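PDB 4FDF: cyclic pyranopterin monophosphate synthase 2 from Mycobacterium tuberculosis, which probably converts (8S)-3',8-cyclo-7,8-dihydroguanosine 5'-triphosphate to cyclic pyranopterin monophosphate, with release of diphosphate, in the biosynthesis of the molybdenum cofactor. Local coordinates for residues T134-D137 / M138-V142; L45-S48 / A49-A53; T118-E121 / M122-L125. All coordinates share one frame; numbering follows the deposited sequence.

Contact 1 (T134-D137 / M138-V142)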
ATOM      1  N   THR B 134     -17.825   3.998  -0.002  1.00 30.52           N
ATOM      2  CA  THR B 134     -17.710   4.563  -1.333  1.00 30.45           C
ATOM      3  C   THR B 134     -19.071   5.028  -1.845  1.00 32.29           C
ATOM      4  O   THR B 134     -19.163   6.086  -2.472  1.00 30.83           O
ATOM      5  CB  THR B 134     -17.053   3.574  -2.302  1.00 29.55           C
ATOM      6  OG1 THR B 134     -15.725   3.301  -1.840  1.00 29.35           O
ATOM      7  CG2 THR B 134     -16.991   4.153  -3.711  1.00 29.73           C
ATOM      8  N   LEU B 135     -20.120   4.254  -1.570  1.00 31.35           N
ATOM      9  CA  LEU B 135     -21.461   4.721  -1.883  1.00 34.87           C
ATOM     10  C   LEU B 135     -21.713   6.056  -1.198  1.00 37.22           C
ATOM     11  O   LEU B 135     -22.132   7.019  -1.842  1.00 38.02           O
ATOM     12  CB  LEU B 135     -22.532   3.718  -1.463  1.00 35.10           C
ATOM     13  CG  LEU B 135     -22.691   2.481  -2.338  1.00 35.63           C
ATOM     14  CD1 LEU B 135     -23.863   1.683  -1.804  1.00 34.19           C
ATOM     15  CD2 LEU B 135     -22.883   2.829  -3.832  1.00 35.25           C
ATOM     16  N   TYR B 136     -21.445   6.111   0.106  1.00 37.17           N
ATOM     17  CA  TYR B 136     -21.640   7.333   0.863  1.00 36.60           C
ATOM     18  C   TYR B 136     -20.842   8.504   0.274  1.00 38.06           C
ATOM     19  O   TYR B 136     -21.342   9.625   0.206  1.00 36.79           O
ATOM     20  CB  TYR B 136     -21.303   7.131   2.342  1.00 38.61           C
ATOM     21  CG  TYR B 136     -21.532   8.388   3.151  1.00 38.89           C
ATOM     22  CD1 TYR B 136     -20.468   9.207   3.517  1.00 38.48           C
ATOM     23  CD2 TYR B 136     -22.816   8.776   3.512  1.00 40.02           C
ATOM     24  CE1 TYR B 136     -20.675  10.376   4.247  1.00 38.94           C
ATOM     25  CE2 TYR B 136     -23.039   9.947   4.241  1.00 42.26           C
ATOM     26  CZ  TYR B 136     -21.958  10.744   4.606  1.00 40.28           C
ATOM     27  OH  TYR B 136     -22.167  11.907   5.312  1.00 38.63           O
ATOM     28  N   ASP B 137     -19.605   8.253  -0.150  1.00 36.82           N
ATOM     29  CA  ASP B 137     -18.828   9.305  -0.784  1.00 37.91           C
ATOM     30  C   ASP B 137     -19.527   9.843  -2.044  1.00 38.53           C
ATOM     31  O   ASP B 137     -19.433  11.024  -2.348  1.00 39.24           O
ATOM     32  CB  ASP B 137     -17.419   8.825  -1.138  1.00 37.24           C
ATOM     33  CG  ASP B 137     -16.541   9.955  -1.662  1.00 36.86           C
ATOM     34  OD1 ASP B 137     -16.337  10.941  -0.922  1.00 36.92           O
ATOM     35  OD2 ASP B 137     -16.093   9.884  -2.827  1.00 36.65           O
ATOM     36  N   MET B 138     -20.221   8.969  -2.766  1.00 38.29           N
ATOM     37  CA  MET B 138     -20.868   9.348  -4.006  1.00 43.11           C
ATOM     38  C   MET B 138     -22.171  10.112  -3.768  1.00 43.57           C
ATOM     39  O   MET B 138     -22.617  10.862  -4.639  1.00 43.99           O
ATOM     40  CB  MET B 138     -21.141   8.112  -4.878  1.00 43.04           C
ATOM     41  CG  MET B 138     -19.920   7.262  -5.212  1.00 46.35           C
ATOM     42  SD  MET B 138     -18.803   7.947  -6.453  1.00 49.10           S
ATOM     43  CE  MET B 138     -17.955   9.153  -5.479  1.00 45.43           C
ATOM     44  N   ILE B 139     -22.783   9.912  -2.602  1.00 42.83           N
ATOM     45  CA  ILE B 139     -24.121  10.452  -2.355  1.00 43.75           C
ATOM     46  C   ILE B 139     -24.182  11.529  -1.269  1.00 43.65           C
ATOM     47  O   ILE B 139     -25.218  12.168  -1.102  1.00 44.10           O
ATOM     48  CB  ILE B 139     -25.187   9.322  -2.091  1.00 42.03           C
ATOM     49  CG1 ILE B 139     -25.030   8.696  -0.699  1.00 42.28           C
ATOM     50  CG2 ILE B 139     -25.144   8.248  -3.175  1.00 42.29           C
ATOM     51  CD1 ILE B 139     -26.010   9.230   0.316  1.00 43.26           C
ATOM     52  N   LYS B 140     -23.083  11.734  -0.544  1.00 44.06           N
ATOM     53  CA  LYS B 140     -23.108  12.610   0.640  1.00 45.93           C
ATOM     54  C   LYS B 140     -23.482  14.075   0.358  1.00 47.29           C
ATOM     55  O   LYS B 140     -23.873  14.796   1.270  1.00 49.30           O
ATOM     56  CB  LYS B 140     -21.801  12.523   1.442  1.00 43.20           C
ATOM     57  CG  LYS B 140     -20.540  13.017   0.718  1.00 43.61           C
ATOM     58  CD  LYS B 140     -19.341  12.910   1.634  1.00 41.91           C
ATOM     59  CE  LYS B 140     -18.192  13.763   1.150  1.00 43.66           C
ATOM     60  NZ  LYS B 140     -17.599  13.250  -0.092  1.00 46.85           N
ATOM     61  N   ALA B 141     -23.361  14.500  -0.894  1.00 46.46           N
ATOM     62  CA  ALA B 141     -23.710  15.868  -1.286  1.00 50.76           C
ATOM     63  C   ALA B 141     -25.227  16.065  -1.455  1.00 51.75           C
ATOM     64  O   ALA B 141     -25.732  17.177  -1.297  1.00 49.26           O
ATOM     65  CB  ALA B 141     -22.964  16.274  -2.559  1.00 47.32           C
ATOM     66  N   VAL B 142     -25.935  14.979  -1.780  1.00 51.55           N
ATOM     67  CA  VAL B 142     -27.397  14.972  -1.869  1.00 47.91           C
ATOM     68  C   VAL B 142     -28.034  14.581  -0.532  1.00 48.39           C
ATOM     69  O   VAL B 142     -29.054  15.147  -0.138  1.00 52.30           O
ATOM     70  CB  VAL B 142     -27.901  14.013  -2.984  1.00 48.78           C
ATOM     71  CG1 VAL B 142     -29.416  14.086  -3.129  1.00 46.14           C
ATOM     72  CG2 VAL B 142     -27.225  14.316  -4.311  1.00 46.27           C
TER
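Tyr-136 and Asp-137 both meet Lys-140 in a local contact near the C-terminal end of helix 121-139. The side chains are three and four residues apart. The lysine begins over the tyrosine ring. Lys-140 CB is 3.8 Å from the centroid of the Tyr-136 ring and 20° off its normal, a CH-pi contact offset toward the rim. The nearest ring atom is Tyr-136 CZ, 3.6 Å from Lys-140 CB. The two side chains cross there at about a right angle. Beyond CB the lysine runs alongside Asp-137. Its chain is extended as far as CE and then bends at the last torsion (chi4 -69°), which turns the ammonium group to the carboxylate. Lys-140 NZ forms a salt bridge of 2.8 Å with Asp-137 OD1, which it meets from above the carboxylate plane. Asp-137 OD2 has its own salt bridge, to Lys-62. The methyl group Met-138 CE also sits 3.3 Å from Asp-137 OD2, brought there by bends at chi2 and chi3. The backbone here is losing its regular pattern. Met-138 N donates to Thr-134 O at 3.1 Å. Ile-139 N donates to Tyr-136 O at 3.2 Å, a step of three residues, while its alpha-helical bond to Leu-135 O is weak. The bond from Lys-140 N to Tyr-136 O is weak. The phenol OH of Tyr-136 is hydrogen-bonded to Pro-144 O. Leu-86, Met-122 and Glu-121 of the second subunit pack on Met-138, Asp-137 and Lys-140; the first two are predicted substrate-binding residues. The chemistry therefore holds Lys-140 twice: the ring covers its CB and the carboxylate holds its ammonium group. With a lysine at each oxygen, Asp-137 is restrained in its rotation and probably eases the closeness of Lys-62 and Lys-140.

Contact 2 (L45-S48 / A49-A53)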
ATOM      1  N   LEU B  45     -26.879   0.703   3.094  1.00 36.26           N
ATOM      2  CA  LEU B  45     -26.814   2.153   3.171  1.00 38.06           C
ATOM      3  C   LEU B  45     -28.236   2.721   3.259  1.00 38.10           C
ATOM      4  O   LEU B  45     -29.033   2.531   2.346  1.00 35.08           O
ATOM      5  CB  LEU B  45     -26.091   2.716   1.956  1.00 38.16           C
ATOM      6  CG  LEU B  45     -25.872   4.230   1.963  1.00 40.58           C
ATOM      7  CD1 LEU B  45     -24.736   4.601   2.874  1.00 40.38           C
ATOM      8  CD2 LEU B  45     -25.613   4.753   0.559  1.00 40.83           C
ATOM      9  N   ARG B  46     -28.549   3.396   4.364  1.00 39.33           N
ATOM     10  CA  ARG B  46     -29.876   4.003   4.539  1.00 42.21           C
ATOM     11  C   ARG B  46     -29.889   5.429   3.982  1.00 39.54           C
ATOM     12  O   ARG B  46     -29.314   6.338   4.572  1.00 41.29           O
ATOM     13  CB  ARG B  46     -30.297   4.002   6.012  1.00 42.91           C
ATOM     14  CG  ARG B  46     -29.993   2.719   6.779  1.00 45.33           C
ATOM     15  CD  ARG B  46     -31.192   1.809   6.874  1.00 46.10           C
ATOM     16  NE  ARG B  46     -30.972   0.739   7.841  1.00 49.32           N
ATOM     17  CZ  ARG B  46     -31.661  -0.399   7.873  1.00 50.29           C
ATOM     18  NH1 ARG B  46     -32.627  -0.627   6.983  1.00 49.89           N
ATOM     19  NH2 ARG B  46     -31.383  -1.314   8.791  1.00 47.71           N
ATOM     20  N   THR B  47     -30.535   5.622   2.842  1.00 40.33           N
ATOM     21  CA  THR B  47     -30.496   6.934   2.187  1.00 44.50           C
ATOM     22  C   THR B  47     -31.901   7.507   1.851  1.00 44.27           C
ATOM     23  O   THR B  47     -32.870   7.188   2.527  1.00 43.37           O
ATOM     24  CB  THR B  47     -29.498   6.940   0.994  1.00 43.65           C
ATOM     25  OG1 THR B  47     -29.318   8.277   0.522  1.00 46.81           O
ATOM     26  CG2 THR B  47     -29.959   6.027  -0.141  1.00 41.68           C
ATOM     27  N   SER B  48     -32.002   8.350   0.825  1.00 46.90           N
ATOM     28  CA  SER B  48     -33.262   9.032   0.504  1.00 47.58           C
ATOM     29  C   SER B  48     -33.817   8.578  -0.840  1.00 47.27           C
ATOM     30  O   SER B  48     -33.080   8.043  -1.677  1.00 47.64           O
ATOM     31  CB  SER B  48     -33.049  10.542   0.485  1.00 46.65           C
ATOM     32  OG  SER B  48     -32.197  10.896  -0.592  1.00 53.49           O
ATOM     33  N   ALA B  49     -35.116   8.803  -1.042  1.00 47.75           N
ATOM     34  CA  ALA B  49     -35.788   8.457  -2.297  1.00 46.45           C
ATOM     35  C   ALA B  49     -35.168   9.239  -3.440  1.00 46.12           C
ATOM     36  O   ALA B  49     -35.016   8.722  -4.550  1.00 43.45           O
ATOM     37  CB  ALA B  49     -37.287   8.744  -2.210  1.00 47.89           C
ATOM     38  N   GLN B  50     -34.805  10.487  -3.151  1.00 46.00           N
ATOM     39  CA  GLN B  50     -34.075  11.309  -4.090  1.00 47.37           C
ATOM     40  C   GLN B  50     -32.762  10.659  -4.539  1.00 48.80           C
ATOM     41  O   GLN B  50     -32.446  10.665  -5.735  1.00 51.10           O
ATOM     42  CB  GLN B  50     -33.780  12.673  -3.490  1.00 47.60           C
ATOM     43  CG  GLN B  50     -33.494  13.719  -4.555  1.00 49.15           C
ATOM     44  CD  GLN B  50     -32.911  14.984  -3.995  1.00 48.31           C
ATOM     45  OE1 GLN B  50     -32.853  15.190  -2.775  1.00 47.59           O
ATOM     46  NE2 GLN B  50     -32.467  15.847  -4.883  1.00 46.99           N
ATOM     47  N   VAL B  51     -32.006  10.113  -3.585  1.00 45.96           N
ATOM     48  CA  VAL B  51     -30.732   9.465  -3.899  1.00 45.44           C
ATOM     49  C   VAL B  51     -30.960   8.232  -4.771  1.00 44.52           C
ATOM     50  O   VAL B  51     -30.271   8.047  -5.773  1.00 45.42           O
ATOM     51  CB  VAL B  51     -29.890   9.148  -2.631  1.00 44.88           C
ATOM     52  CG1 VAL B  51     -28.771   8.155  -2.941  1.00 42.11           C
ATOM     53  CG2 VAL B  51     -29.289  10.423  -2.073  1.00 43.29           C
ATOM     54  N   VAL B  52     -31.945   7.415  -4.406  1.00 45.63           N
ATOM     55  CA  VAL B  52     -32.350   6.266  -5.212  1.00 45.46           C
ATOM     56  C   VAL B  52     -32.732   6.740  -6.616  1.00 48.00           C
ATOM     57  O   VAL B  52     -32.351   6.123  -7.616  1.00 49.86           O
ATOM     58  CB  VAL B  52     -33.526   5.480  -4.549  1.00 47.64           C
ATOM     59  CG1 VAL B  52     -34.070   4.391  -5.482  1.00 48.98           C
ATOM     60  CG2 VAL B  52     -33.081   4.865  -3.234  1.00 44.86           C
ATOM     61  N   ALA B  53     -33.461   7.851  -6.680  1.00 47.51           N
ATOM     62  CA  ALA B  53     -33.868   8.431  -7.955  1.00 49.08           C
ATOM     63  C   ALA B  53     -32.651   8.786  -8.808  1.00 48.88           C
ATOM     64  O   ALA B  53     -32.524   8.307  -9.934  1.00 50.70           O
ATOM     65  CB  ALA B  53     -34.768   9.654  -7.741  1.00 48.06           C
TER
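Ser-48 OG accepts a hydrogen bond from Val-51 N at 3.1 Å, with an N-H...O angle of 152°. This is an N-cap: Ser-48 stands right before helix 49-57, and its hydroxyl takes up an N-H of the first turn. The torsion that allows it places OG between the backbone N and the carbonyl carbon (chi1 67°), folded back over the helix start. There OG also touches the valine side chain, 3.3 Å from Val-51 CG2. The carbonyl of Ser-48 serves the next residue. Val-52 N donates to Ser-48 O at 3.0 Å, nearly straight at 170°. One residue thus holds two successive N-H groups, one by its side chain and one by its backbone. Thr-47 adds a second layer. Its side chain crosses that of Val-51 at about a right angle. Thr-47 OG1 lies 3.3 Å from Val-51 CB, and Thr-47 CG2 packs 3.7 Å from Val-51 CG1. The polar partner of this hydroxyl lies elsewhere: Thr-47 OG1 is hydrogen-bonded to Asp-143 OD2. Asp-143 also touches the side chains of Ser-48 and Val-51, and so probably helps to position the cap. Further out, Arg-46 makes a salt bridge with Asp-149. The whole turn joins the end of strand 35-46, in the middle of the antiparallel sheet, to helix 49-57. Thr-47 and Val-51 both rest against Ile-139 of helix 121-139, while Leu-45 touches Leu-135 of that helix and Ile-148 of strand 147-156.

Contact 3 (T118-E121 / M122-L125)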
ATOM      1  N   THR B 118      -7.534 -20.545   6.373  1.00 55.69           N
ATOM      2  CA  THR B 118      -8.509 -19.945   7.296  1.00 54.97           C
ATOM      3  C   THR B 118      -9.664 -19.311   6.519  1.00 52.40           C
ATOM      4  O   THR B 118      -9.552 -19.093   5.311  1.00 50.64           O
ATOM      5  CB  THR B 118      -7.854 -18.941   8.316  1.00 56.39           C
ATOM      6  OG1 THR B 118      -8.864 -18.119   8.911  1.00 64.29           O
ATOM      7  CG2 THR B 118      -6.833 -18.037   7.657  1.00 54.25           C
ATOM      8  N   GLY B 119     -10.772 -19.040   7.215  1.00 52.61           N
ATOM      9  CA  GLY B 119     -11.976 -18.469   6.600  1.00 48.07           C
ATOM     10  C   GLY B 119     -11.751 -17.087   6.009  1.00 45.94           C
ATOM     11  O   GLY B 119     -10.818 -16.384   6.409  1.00 44.65           O
ATOM     12  N   VAL B 120     -12.614 -16.707   5.063  1.00 43.49           N
ATOM     13  CA  VAL B 120     -12.487 -15.440   4.330  1.00 40.40           C
ATOM     14  C   VAL B 120     -13.603 -14.423   4.628  1.00 38.32           C
ATOM     15  O   VAL B 120     -13.895 -13.542   3.805  1.00 33.89           O
ATOM     16  CB  VAL B 120     -12.338 -15.662   2.781  1.00 42.23           C
ATOM     17  CG1 VAL B 120     -11.038 -16.385   2.475  1.00 43.27           C
ATOM     18  CG2 VAL B 120     -13.538 -16.417   2.185  1.00 39.09           C
ATOM     19  N   GLU B 121     -14.195 -14.533   5.818  1.00 35.49           N
ATOM     20  CA  GLU B 121     -15.264 -13.627   6.222  1.00 35.69           C
ATOM     21  C   GLU B 121     -14.788 -12.186   6.443  1.00 34.94           C
ATOM     22  O   GLU B 121     -15.565 -11.253   6.258  1.00 34.86           O
ATOM     23  CB  GLU B 121     -16.047 -14.167   7.428  1.00 36.64           C
ATOM     24  CG  GLU B 121     -15.282 -14.249   8.751  1.00 39.47           C
ATOM     25  CD  GLU B 121     -14.561 -15.572   8.976  1.00 39.80           C
ATOM     26  OE1 GLU B 121     -14.394 -15.949  10.152  1.00 42.43           O
ATOM     27  OE2 GLU B 121     -14.142 -16.227   7.998  1.00 39.85           O
ATOM     28  N   MET B 122     -13.521 -12.000   6.801  1.00 33.16           N
ATOM     29  CA  MET B 122     -12.991 -10.649   6.997  1.00 32.91           C
ATOM     30  C   MET B 122     -12.937  -9.838   5.711  1.00 33.27           C
ATOM     31  O   MET B 122     -13.305  -8.650   5.691  1.00 34.93           O
ATOM     32  CB  MET B 122     -11.616 -10.668   7.682  1.00 34.71           C
ATOM     33  CG  MET B 122     -11.648 -11.036   9.182  1.00 34.81           C
ATOM     34  SD  MET B 122     -12.956 -10.236  10.168  1.00 36.76           S
ATOM     35  CE  MET B 122     -12.757  -8.498   9.730  1.00 31.28           C
ATOM     36  N   GLU B 123     -12.482 -10.476   4.642  1.00 31.31           N
ATOM     37  CA  GLU B 123     -12.418  -9.825   3.343  1.00 32.98           C
ATOM     38  C   GLU B 123     -13.812  -9.514   2.813  1.00 31.25           C
ATOM     39  O   GLU B 123     -14.026  -8.439   2.251  1.00 30.71           O
ATOM     40  CB  GLU B 123     -11.585 -10.622   2.321  1.00 34.25           C
ATOM     41  CG  GLU B 123     -11.242 -12.058   2.701  1.00 40.86           C
ATOM     42  CD  GLU B 123     -10.199 -12.191   3.812  1.00 40.51           C
ATOM     43  OE1 GLU B 123      -9.095 -11.609   3.701  1.00 44.92           O
ATOM     44  OE2 GLU B 123     -10.486 -12.898   4.796  1.00 40.35           O
ATOM     45  N   ALA B 124     -14.753 -10.442   3.003  1.00 28.53           N
ATOM     46  CA  ALA B 124     -16.141 -10.186   2.648  1.00 29.09           C
ATOM     47  C   ALA B 124     -16.700  -8.959   3.383  1.00 28.55           C
ATOM     48  O   ALA B 124     -17.332  -8.095   2.757  1.00 29.27           O
ATOM     49  CB  ALA B 124     -17.013 -11.420   2.908  1.00 29.45           C
ATOM     50  N   LEU B 125     -16.466  -8.884   4.693  1.00 28.65           N
ATOM     51  CA  LEU B 125     -16.908  -7.739   5.506  1.00 30.26           C
ATOM     52  C   LEU B 125     -16.223  -6.420   5.111  1.00 29.89           C
ATOM     53  O   LEU B 125     -16.859  -5.360   5.093  1.00 30.80           O
ATOM     54  CB  LEU B 125     -16.664  -8.017   6.990  1.00 28.38           C
ATOM     55  CG  LEU B 125     -17.535  -9.080   7.650  1.00 30.42           C
ATOM     56  CD1 LEU B 125     -16.875  -9.537   8.951  1.00 30.64           C
ATOM     57  CD2 LEU B 125     -18.959  -8.588   7.900  1.00 28.96           C
TER
HETATM   58  O   HOH W   1     -10.867 -13.741   7.388  1.00 46.29           O
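Glu-123 folds back over Val-120 at the start of helix 121-139. Its first torsion is nearly eclipsed (chi1 13°), a strained setting, and the chain bends again at chi2. The aliphatic part then lies against Val-120, three residues earlier, with Glu-123 CG 3.2 Å from Val-120 O and 3.8 Å from Val-120 CB. The carboxylate ends beside the backbone, Glu-123 OE2 being 3.3 Å from Val-120 CA. A water completes this fold-back. It donates to Glu-123 OE2 and to Gly-119 O, both at 2.8 Å, and accepts from Met-122 N at 3.2 Å. Val-120 holds the N-cap position but has no polar side-chain atom, so the water takes the first-turn N-H that a capping side chain might have met. This helix lies on the sheet of the ferredoxin-like fold. Val-120 and Ala-124 face strands 35-46 and 105-116, and Leu-125 faces strands 35-46 and 147-156. Met-122 and Glu-123 probably belong to the substrate-binding site; Met-122 packs on Cys-87, predicted to be part of that site too. Glu-121 also bends at chi2. Its CG sits between the backbone N and the carbonyl carbon (chi1 67°), and the turn at chi2 sends the carboxylate back along the chain. Glu-121 OE2 comes 3.4 Å from Gly-119 CA, where no side chain stands in its way. At the other end of the turn, Leu-125 N donates to Glu-121 O at 3.0 Å. The leucine CG and CD1 also lean on that carbonyl oxygen, and Leu-125 packs on Tyr-136 of the second subunit.

Along the chain the order is contact 2, contact 3, contact 1. Contacts 3 and 1 sit at the start and near the end of helix 121-139, with centres about 26 Å apart on opposite sides of the chain's centre. Contact 2 lies at the exit of strand 35-46 and touches contact 1, their centres being about 10 Å apart. Ile-139 and Val-142 make that junction with Thr-47, Gln-50 and Val-51. Contacts 2 and 3 are about 29 Å apart between centres. Contacts 1 and 3 both touch the second subunit, each against the other's counterpart there. The C-terminal part of helix 121-139 thus meets the start of the same helix in the second subunit, beside predicted substrate-binding residues.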